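PDB 1ZJ8: probable ferredoxin-dependent nitrite reductase NirA from Mycobacterium tuberculosis, which probably catalyses the six-electron reduction of sulfite to sulfide with electrons from ferredoxin, using siroheme and a [4Fe-4S] cluster. Local coordinates for residues Phe105-Gly113 with Thr168-Val179. Numbering follows the deposited sequence.
Sequences FMMRVRCDG and TTEACGDCPRVV. With SRM (siroheme), chain E.
The guanidinium of R108 lies between the sulfur of C172, 4.0 Å above the centre of one face, and a siroheme carboxylate over the opposite face, where R108 NH1 comes within 3.0 Å of SRM O2B. R108 NH1 also donates to A171 O (3.3 Å), which is tilted somewhat out of the guanidinium plane; R177 NH1 lies in it. These two nitrogens are both donors and do not bond each other; the siroheme carboxylate probably helps to balance the charge. R108 NE is held from outside by Q145, while R177, with C172 CA over one face, turns its own edge to G173 O, which receives both NE and NH2.

R110 works differently. The V178 backbone nitrogen sits over one face of its guanidinium, and carbonyls gather round the edge. With CG anti to the backbone N (chi1 -167°) and the chain extended as far as NE, NH1 reaches two of them: T169 O at 2.8 Å, tilted out of the guanidinium plane, and P176 O at 3.2 Å, in that plane and nearly straight (171°). Arginine suits this place because one buried cation serves carbonyls from both arms of the 168-179 loop, while D112 probably balances its charge through a salt bridge from R110 NE to D112 OD2, although that hydrogen bond is bent and weak. D112 OD1 takes V179 N at 2.9 Å from above the carboxylate plane, and G113 N returns a bond to V179 O. A171, ending the type II turn T168-A171, has one methyl, short enough to lie against R108 CD.

C172 SG is covalently joined to CE2 of Y80. The arrangement links strand 104-109, in the ferredoxin-like half domain, to the loop entering edge strand 176-181; its R108 end forms part of the siroheme pocket of this sulfite reductase, beside the Cys-Tyr thioether.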
ATOM      1  N   PHE A 105      -9.304 -15.855   8.711  1.00 46.08           N
ATOM      2  CA  PHE A 105      -9.019 -15.039   7.522  1.00 45.65           C
ATOM      3  C   PHE A 105      -8.616 -13.610   7.850  1.00 44.12           C
ATOM      4  O   PHE A 105      -9.154 -12.987   8.764  1.00 44.18           O
ATOM      5  CB  PHE A 105     -10.257 -14.979   6.616  1.00 45.92           C
ATOM      6  CG  PHE A 105     -10.628 -16.303   6.018  1.00 46.44           C
ATOM      7  CD1 PHE A 105     -11.566 -17.131   6.647  1.00 47.16           C
ATOM      8  CD2 PHE A 105     -10.025 -16.738   4.837  1.00 46.51           C
ATOM      9  CE1 PHE A 105     -11.903 -18.368   6.109  1.00 46.90           C
ATOM     10  CE2 PHE A 105     -10.356 -17.969   4.284  1.00 46.78           C
ATOM     11  CZ  PHE A 105     -11.298 -18.791   4.922  1.00 46.88           C
ATOM     12  N   MET A 106      -7.670 -13.096   7.086  1.00 42.59           N
ATOM     13  CA  MET A 106      -7.516 -11.667   6.946  1.00 41.41           C
ATOM     14  C   MET A 106      -8.606 -11.238   5.951  1.00 40.92           C
ATOM     15  O   MET A 106      -8.784 -11.877   4.903  1.00 40.70           O
ATOM     16  CB  MET A 106      -6.134 -11.326   6.379  1.00 41.87           C
ATOM     17  CG  MET A 106      -5.851  -9.815   6.223  1.00 42.60           C
ATOM     18  SD  MET A 106      -6.565  -9.026   4.728  1.00 44.63           S
ATOM     19  CE  MET A 106      -5.301  -9.437   3.510  1.00 41.82           C
ATOM     20  N   MET A 107      -9.341 -10.176   6.270  1.00 39.90           N
ATOM     21  CA  MET A 107     -10.292  -9.606   5.317  1.00 39.26           C
ATOM     22  C   MET A 107      -9.974  -8.129   5.045  1.00 38.32           C
ATOM     23  O   MET A 107      -9.781  -7.347   5.977  1.00 38.46           O
ATOM     24  CB  MET A 107     -11.718  -9.775   5.804  1.00 39.29           C
ATOM     25  CG  MET A 107     -12.743  -9.387   4.741  1.00 39.84           C
ATOM     26  SD  MET A 107     -14.467  -9.681   5.251  1.00 40.60           S
ATOM     27  CE  MET A 107     -14.712  -8.373   6.430  1.00 40.75           C
ATOM     28  N   ARG A 108      -9.934  -7.769   3.763  1.00 37.18           N
ATOM     29  CA  ARG A 108      -9.429  -6.476   3.297  1.00 36.60           C
ATOM     30  C   ARG A 108     -10.562  -5.667   2.692  1.00 36.11           C
ATOM     31  O   ARG A 108     -11.175  -6.086   1.711  1.00 35.73           O
ATOM     32  CB  ARG A 108      -8.338  -6.702   2.231  1.00 36.59           C
ATOM     33  CG  ARG A 108      -7.691  -5.429   1.647  1.00 36.43           C
ATOM     34  CD  ARG A 108      -6.616  -5.749   0.588  1.00 35.51           C
ATOM     35  NE  ARG A 108      -5.428  -6.376   1.172  1.00 33.75           N
ATOM     36  CZ  ARG A 108      -4.344  -6.741   0.486  1.00 34.10           C
ATOM     37  NH1 ARG A 108      -4.250  -6.560  -0.826  1.00 35.49           N
ATOM     38  NH2 ARG A 108      -3.321  -7.290   1.109  1.00 33.10           N
ATOM     39  N   VAL A 109     -10.827  -4.503   3.268  1.00 35.67           N
ATOM     40  CA  VAL A 109     -11.886  -3.653   2.767  1.00 35.57           C
ATOM     41  C   VAL A 109     -11.327  -2.692   1.735  1.00 35.23           C
ATOM     42  O   VAL A 109     -10.348  -1.996   1.998  1.00 35.09           O
ATOM     43  CB  VAL A 109     -12.558  -2.852   3.888  1.00 35.84           C
ATOM     44  CG1 VAL A 109     -13.748  -2.076   3.343  1.00 35.80           C
ATOM     45  CG2 VAL A 109     -13.004  -3.790   5.024  1.00 36.77           C
ATOM     46  N   ARG A 110     -11.962  -2.664   0.563  1.00 34.85           N
ATOM     47  CA  ARG A 110     -11.552  -1.810  -0.548  1.00 34.56           C
ATOM     48  C   ARG A 110     -12.013  -0.361  -0.343  1.00 34.36           C
ATOM     49  O   ARG A 110     -13.223  -0.106  -0.238  1.00 34.68           O
ATOM     50  CB  ARG A 110     -12.165  -2.363  -1.825  1.00 34.58           C
ATOM     51  CG  ARG A 110     -11.600  -1.784  -3.075  1.00 34.93           C
ATOM     52  CD  ARG A 110     -12.504  -1.995  -4.272  1.00 34.61           C
ATOM     53  NE  ARG A 110     -11.868  -1.375  -5.423  1.00 34.25           N
ATOM     54  CZ  ARG A 110     -10.986  -1.978  -6.209  1.00 35.95           C
ATOM     55  NH1 ARG A 110     -10.677  -3.258  -6.039  1.00 38.21           N
ATOM     56  NH2 ARG A 110     -10.427  -1.308  -7.206  1.00 36.07           N
ATOM     57  N   CYS A 111     -11.061   0.572  -0.284  1.00 33.65           N
ATOM     58  CA  CYS A 111     -11.358   1.982  -0.065  1.00 33.55           C
ATOM     59  C   CYS A 111     -10.700   2.886  -1.105  1.00 33.52           C
ATOM     60  O   CYS A 111      -9.807   3.688  -0.782  1.00 33.47           O
ATOM     61  CB  CYS A 111     -10.859   2.405   1.308  1.00 33.69           C
ATOM     62  SG  CYS A 111     -11.532   1.463   2.655  1.00 34.28           S
ATOM     63  N   ASP A 112     -11.163   2.792  -2.345  1.00 33.13           N
ATOM     64  CA  ASP A 112     -10.572   3.575  -3.423  1.00 32.76           C
ATOM     65  C   ASP A 112     -10.541   5.034  -3.010  1.00 32.19           C
ATOM     66  O   ASP A 112     -11.524   5.558  -2.474  1.00 32.23           O
ATOM     67  CB  ASP A 112     -11.315   3.347  -4.738  1.00 32.92           C
ATOM     68  CG  ASP A 112     -11.309   1.871  -5.135  1.00 34.66           C
ATOM     69  OD1 ASP A 112     -10.523   1.504  -6.026  1.00 36.42           O
ATOM     70  OD2 ASP A 112     -12.036   1.060  -4.504  1.00 36.32           O
ATOM     71  N   GLY A 113      -9.380   5.654  -3.205  1.00 31.65           N
ATOM     72  CA  GLY A 113      -9.142   7.041  -2.814  1.00 31.58           C
ATOM     73  C   GLY A 113      -9.145   7.325  -1.317  1.00 31.45           C
ATOM     74  O   GLY A 113      -9.150   8.500  -0.913  1.00 31.02           O
ATOM     75  N   THR A 168     -15.505  -5.518  -0.942  1.00 43.59           N
ATOM     76  CA  THR A 168     -14.193  -6.146  -0.862  1.00 43.49           C
ATOM     77  C   THR A 168     -13.787  -6.649  -2.234  1.00 43.50           C
ATOM     78  O   THR A 168     -12.836  -7.417  -2.362  1.00 43.36           O
ATOM     79  CB  THR A 168     -14.158  -7.331   0.183  1.00 43.69           C
ATOM     80  OG1 THR A 168     -15.032  -8.411  -0.205  1.00 42.98           O
ATOM     81  CG2 THR A 168     -14.566  -6.847   1.571  1.00 44.16           C
ATOM     82  N   THR A 169     -14.494  -6.201  -3.267  1.00 43.63           N
ATOM     83  CA  THR A 169     -14.299  -6.740  -4.607  1.00 43.82           C
ATOM     84  C   THR A 169     -12.898  -6.472  -5.174  1.00 43.84           C
ATOM     85  O   THR A 169     -12.440  -5.330  -5.224  1.00 43.55           O
ATOM     86  CB  THR A 169     -15.325  -6.157  -5.598  1.00 44.04           C
ATOM     87  OG1 THR A 169     -16.657  -6.291  -5.068  1.00 44.27           O
ATOM     88  CG2 THR A 169     -15.211  -6.851  -6.976  1.00 44.07           C
ATOM     89  N   GLU A 170     -12.240  -7.539  -5.619  1.00 44.07           N
ATOM     90  CA  GLU A 170     -10.942  -7.439  -6.284  1.00 44.40           C
ATOM     91  C   GLU A 170      -9.952  -6.679  -5.399  1.00 44.46           C
ATOM     92  O   GLU A 170      -9.060  -5.982  -5.900  1.00 44.38           O
ATOM     93  CB  GLU A 170     -11.078  -6.807  -7.697  1.00 44.57           C
ATOM     94  CG  GLU A 170     -11.695  -7.746  -8.777  1.00 44.75           C
ATOM     95  CD  GLU A 170     -12.167  -7.033 -10.066  1.00 44.81           C
ATOM     96  OE1 GLU A 170     -13.038  -6.140  -9.989  1.00 46.53           O
ATOM     97  OE2 GLU A 170     -11.705  -7.392 -11.169  1.00 44.27           O
ATOM     98  N   ALA A 171     -10.115  -6.834  -4.081  1.00 44.63           N
ATOM     99  CA  ALA A 171      -9.210  -6.227  -3.098  1.00 44.93           C
ATOM    100  C   ALA A 171      -7.926  -7.043  -3.049  1.00 45.33           C
ATOM    101  O   ALA A 171      -6.840  -6.495  -2.839  1.00 45.42           O
ATOM    102  CB  ALA A 171      -9.856  -6.174  -1.714  1.00 44.78           C
ATOM    103  N   CYS A 172      -8.069  -8.360  -3.222  1.00 46.07           N
ATOM    104  CA  CYS A 172      -6.939  -9.281  -3.449  1.00 45.91           C
ATOM    105  C   CYS A 172      -7.111  -9.876  -4.869  1.00 45.50           C
ATOM    106  O   CYS A 172      -8.116  -9.631  -5.532  1.00 44.75           O
ATOM    107  CB  CYS A 172      -6.925 -10.405  -2.367  1.00 46.30           C
ATOM    108  SG  CYS A 172      -5.788 -10.306  -0.860  1.00 48.67           S
ATOM    109  N   GLY A 173      -6.127 -10.640  -5.332  1.00 45.52           N
ATOM    110  CA  GLY A 173      -6.285 -11.429  -6.570  1.00 45.45           C
ATOM    111  C   GLY A 173      -5.564 -10.930  -7.812  1.00 45.31           C
ATOM    112  O   GLY A 173      -4.892  -9.903  -7.793  1.00 45.34           O
ATOM    113  N   ASP A 174      -5.715 -11.676  -8.905  1.00 45.31           N
ATOM    114  CA  ASP A 174      -5.102 -11.343 -10.204  1.00 45.09           C
ATOM    115  C   ASP A 174      -5.996 -10.379 -11.015  1.00 44.91           C
ATOM    116  O   ASP A 174      -6.618 -10.767 -12.022  1.00 44.75           O
ATOM    117  CB  ASP A 174      -4.832 -12.636 -10.992  1.00 45.37           C
ATOM    118  CG  ASP A 174      -3.706 -13.490 -10.383  1.00 46.02           C
ATOM    119  OD1 ASP A 174      -3.246 -13.190  -9.247  1.00 45.94           O
ATOM    120  OD2 ASP A 174      -3.275 -14.465 -11.059  1.00 45.56           O
ATOM    121  N   CYS A 175      -6.026  -9.119 -10.553  1.00 44.43           N
ATOM    122  CA  CYS A 175      -7.038  -8.121 -10.935  1.00 43.58           C
ATOM    123  C   CYS A 175      -6.711  -6.763 -10.288  1.00 42.78           C
ATOM    124  O   CYS A 175      -5.818  -6.684  -9.450  1.00 43.10           O
ATOM    125  CB  CYS A 175      -8.389  -8.616 -10.445  1.00 43.87           C
ATOM    126  SG  CYS A 175      -8.287  -9.207  -8.749  1.00 45.43           S
ATOM    127  N   PRO A 176      -7.410  -5.685 -10.682  1.00 42.01           N
ATOM    128  CA  PRO A 176      -7.088  -4.346 -10.130  1.00 41.13           C
ATOM    129  C   PRO A 176      -7.383  -4.157  -8.644  1.00 40.18           C
ATOM    130  O   PRO A 176      -8.511  -4.397  -8.172  1.00 39.80           O
ATOM    131  CB  PRO A 176      -7.946  -3.382 -10.974  1.00 41.04           C
ATOM    132  CG  PRO A 176      -8.346  -4.168 -12.190  1.00 42.09           C
ATOM    133  CD  PRO A 176      -8.471  -5.598 -11.700  1.00 42.55           C
ATOM    134  N   ARG A 177      -6.357  -3.717  -7.922  1.00 39.04           N
ATOM    135  CA  ARG A 177      -6.462  -3.471  -6.493  1.00 38.32           C
ATOM    136  C   ARG A 177      -7.026  -2.076  -6.312  1.00 37.24           C
ATOM    137  O   ARG A 177      -7.308  -1.403  -7.298  1.00 37.01           O
ATOM    138  CB  ARG A 177      -5.077  -3.594  -5.836  1.00 39.02           C
ATOM    139  CG  ARG A 177      -4.352  -4.918  -6.123  1.00 40.05           C
ATOM    140  CD  ARG A 177      -5.252  -6.092  -5.740  1.00 42.31           C
ATOM    141  NE  ARG A 177      -4.606  -7.399  -5.810  1.00 42.04           N
ATOM    142  CZ  ARG A 177      -3.765  -7.884  -4.901  1.00 43.74           C
ATOM    143  NH1 ARG A 177      -3.396  -7.168  -3.829  1.00 44.65           N
ATOM    144  NH2 ARG A 177      -3.261  -9.098  -5.088  1.00 44.49           N
ATOM    145  N   VAL A 178      -7.189  -1.649  -5.057  1.00 35.90           N
ATOM    146  CA  VAL A 178      -7.526  -0.252  -4.746  1.00 34.86           C
ATOM    147  C   VAL A 178      -6.882   0.771  -5.689  1.00 33.71           C
ATOM    148  O   VAL A 178      -5.700   0.711  -5.981  1.00 33.19           O
ATOM    149  CB  VAL A 178      -7.057   0.184  -3.324  1.00 34.70           C
ATOM    150  CG1 VAL A 178      -8.147   0.036  -2.311  1.00 35.14           C
ATOM    151  CG2 VAL A 178      -5.808  -0.547  -2.916  1.00 34.32           C
ATOM    152  N   VAL A 179      -7.668   1.736  -6.123  1.00 32.50           N
ATOM    153  CA  VAL A 179      -7.126   2.887  -6.790  1.00 31.93           C
ATOM    154  C   VAL A 179      -6.764   3.914  -5.723  1.00 31.01           C
ATOM    155  O   VAL A 179      -7.631   4.331  -4.948  1.00 30.22           O
ATOM    156  CB  VAL A 179      -8.173   3.537  -7.713  1.00 32.17           C
ATOM    157  CG1 VAL A 179      -7.540   4.716  -8.478  1.00 32.27           C
ATOM    158  CG2 VAL A 179      -8.800   2.505  -8.660  1.00 31.83           C
TER
HETATM  159 FE   SRM E 557       1.189  -6.774  -0.166  1.00 36.68          FE
HETATM  160  CHA SRM E 557       1.281 -10.179  -0.427  1.00 39.33           C
HETATM  161  CHB SRM E 557       0.411  -7.059   3.079  1.00 37.03           C
HETATM  162  CHC SRM E 557       1.056  -3.531   0.065  1.00 31.66           C
HETATM  163  CHD SRM E 557       3.860  -6.531  -2.344  1.00 36.19           C
HETATM  164  NA  SRM E 557       0.712  -8.307   1.026  1.00 38.55           N
HETATM  165  C1A SRM E 557       0.679  -9.624   0.722  1.00 39.78           C
HETATM  166  C2A SRM E 557      -0.059 -10.458   1.723  1.00 40.69           C
HETATM  167  CMA SRM E 557      -1.459 -10.692   1.246  1.00 40.05           C
HETATM  168  CDA SRM E 557       0.681 -11.713   2.093  1.00 42.56           C
HETATM  169  CEA SRM E 557       0.239 -13.027   1.532  1.00 44.84           C
HETATM  170  O3A SRM E 557       0.282 -13.193   0.309  1.00 47.29           O
HETATM  171  O4A SRM E 557      -0.169 -13.933   2.273  1.00 46.66           O
HETATM  172  C3A SRM E 557      -0.035  -9.544   2.901  1.00 40.44           C
HETATM  173  CAA SRM E 557      -1.286  -9.545   3.712  1.00 40.25           C
HETATM  174  CBA SRM E 557      -1.032 -10.615   4.741  1.00 41.43           C
HETATM  175  CCA SRM E 557      -1.725 -10.296   6.025  1.00 42.67           C
HETATM  176  O1A SRM E 557      -1.732  -9.113   6.431  1.00 41.33           O
HETATM  177  O2A SRM E 557      -2.298 -11.227   6.642  1.00 43.03           O
HETATM  178  C4A SRM E 557       0.361  -8.231   2.315  1.00 39.08           C
HETATM  179  NB  SRM E 557       0.657  -5.548   1.276  1.00 35.16           N
HETATM  180  C1B SRM E 557       0.316  -5.776   2.545  1.00 34.63           C
HETATM  181  C2B SRM E 557      -0.178  -4.574   3.300  1.00 33.18           C
HETATM  182  CMB SRM E 557      -1.333  -4.849   4.221  1.00 32.44           C
HETATM  183  CDB SRM E 557       0.962  -4.067   4.119  1.00 33.03           C
HETATM  184  CEB SRM E 557       0.733  -2.877   4.981  1.00 33.40           C
HETATM  185  O3B SRM E 557       0.743  -2.941   6.230  1.00 33.18           O
HETATM  186  O4B SRM E 557       0.522  -1.810   4.405  1.00 34.85           O
HETATM  187  C3B SRM E 557      -0.470  -3.656   2.133  1.00 32.49           C
HETATM  188  CAB SRM E 557      -1.869  -3.871   1.614  1.00 32.29           C
HETATM  189  CBB SRM E 557      -2.399  -2.658   0.913  1.00 31.87           C
HETATM  190  CCB SRM E 557      -3.688  -2.983   0.215  1.00 31.13           C
HETATM  191  O1B SRM E 557      -4.766  -2.637   0.690  1.00 31.81           O
HETATM  192  O2B SRM E 557      -3.696  -3.574  -0.861  1.00 33.57           O
HETATM  193  C4B SRM E 557       0.444  -4.248   1.095  1.00 33.82           C
HETATM  194  NC  SRM E 557       2.301  -5.358  -0.866  1.00 33.63           N
HETATM  195  C1C SRM E 557       1.991  -4.046  -0.821  1.00 31.18           C
HETATM  196  C2C SRM E 557       2.931  -3.230  -1.435  1.00 32.91           C
HETATM  197  CDC SRM E 557       3.091  -1.748  -1.376  1.00 33.13           C
HETATM  198  CEC SRM E 557       2.361  -0.857  -2.304  1.00 32.44           C
HETATM  199  O3C SRM E 557       1.457  -1.320  -3.037  1.00 31.81           O
HETATM  200  O4C SRM E 557       2.720   0.329  -2.303  1.00 32.69           O
HETATM  201  C3C SRM E 557       3.743  -4.123  -2.067  1.00 33.32           C
HETATM  202  CAC SRM E 557       4.893  -3.612  -2.872  1.00 33.48           C
HETATM  203  CBC SRM E 557       4.650  -2.889  -4.179  1.00 32.83           C
HETATM  204  CCC SRM E 557       4.381  -3.916  -5.264  1.00 32.31           C
HETATM  205  O1C SRM E 557       3.304  -4.571  -5.274  1.00 28.39           O
HETATM  206  O2C SRM E 557       5.288  -4.089  -6.118  1.00 31.62           O
HETATM  207  C4C SRM E 557       3.310  -5.390  -1.769  1.00 34.77           C
HETATM  208  ND  SRM E 557       2.105  -8.062  -1.431  1.00 37.36           N
HETATM  209  C1D SRM E 557       3.258  -7.768  -2.052  1.00 37.00           C
HETATM  210  C2D SRM E 557       3.895  -8.968  -2.422  1.00 38.32           C
HETATM  211  CAD SRM E 557       4.819  -9.069  -3.623  1.00 37.48           C
HETATM  212  CBD SRM E 557       4.236  -9.460  -4.945  1.00 39.18           C
HETATM  213  CCD SRM E 557       5.026  -9.468  -6.222  1.00 40.36           C
HETATM  214  O1D SRM E 557       4.680  -8.651  -7.105  1.00 41.96           O
HETATM  215  O2D SRM E 557       5.994 -10.257  -6.389  1.00 37.19           O
HETATM  216  C3D SRM E 557       3.073  -9.997  -1.995  1.00 37.58           C
HETATM  217  CDD SRM E 557       3.092 -11.401  -2.535  1.00 38.97           C
HETATM  218  CED SRM E 557       2.484 -11.779  -3.868  1.00 39.54           C
HETATM  219  O3D SRM E 557       1.737 -11.011  -4.474  1.00 39.68           O
HETATM  220  O4D SRM E 557       2.722 -12.877  -4.392  1.00 38.84           O
HETATM  221  C4D SRM E 557       1.969  -9.422  -1.386  1.00 38.45           C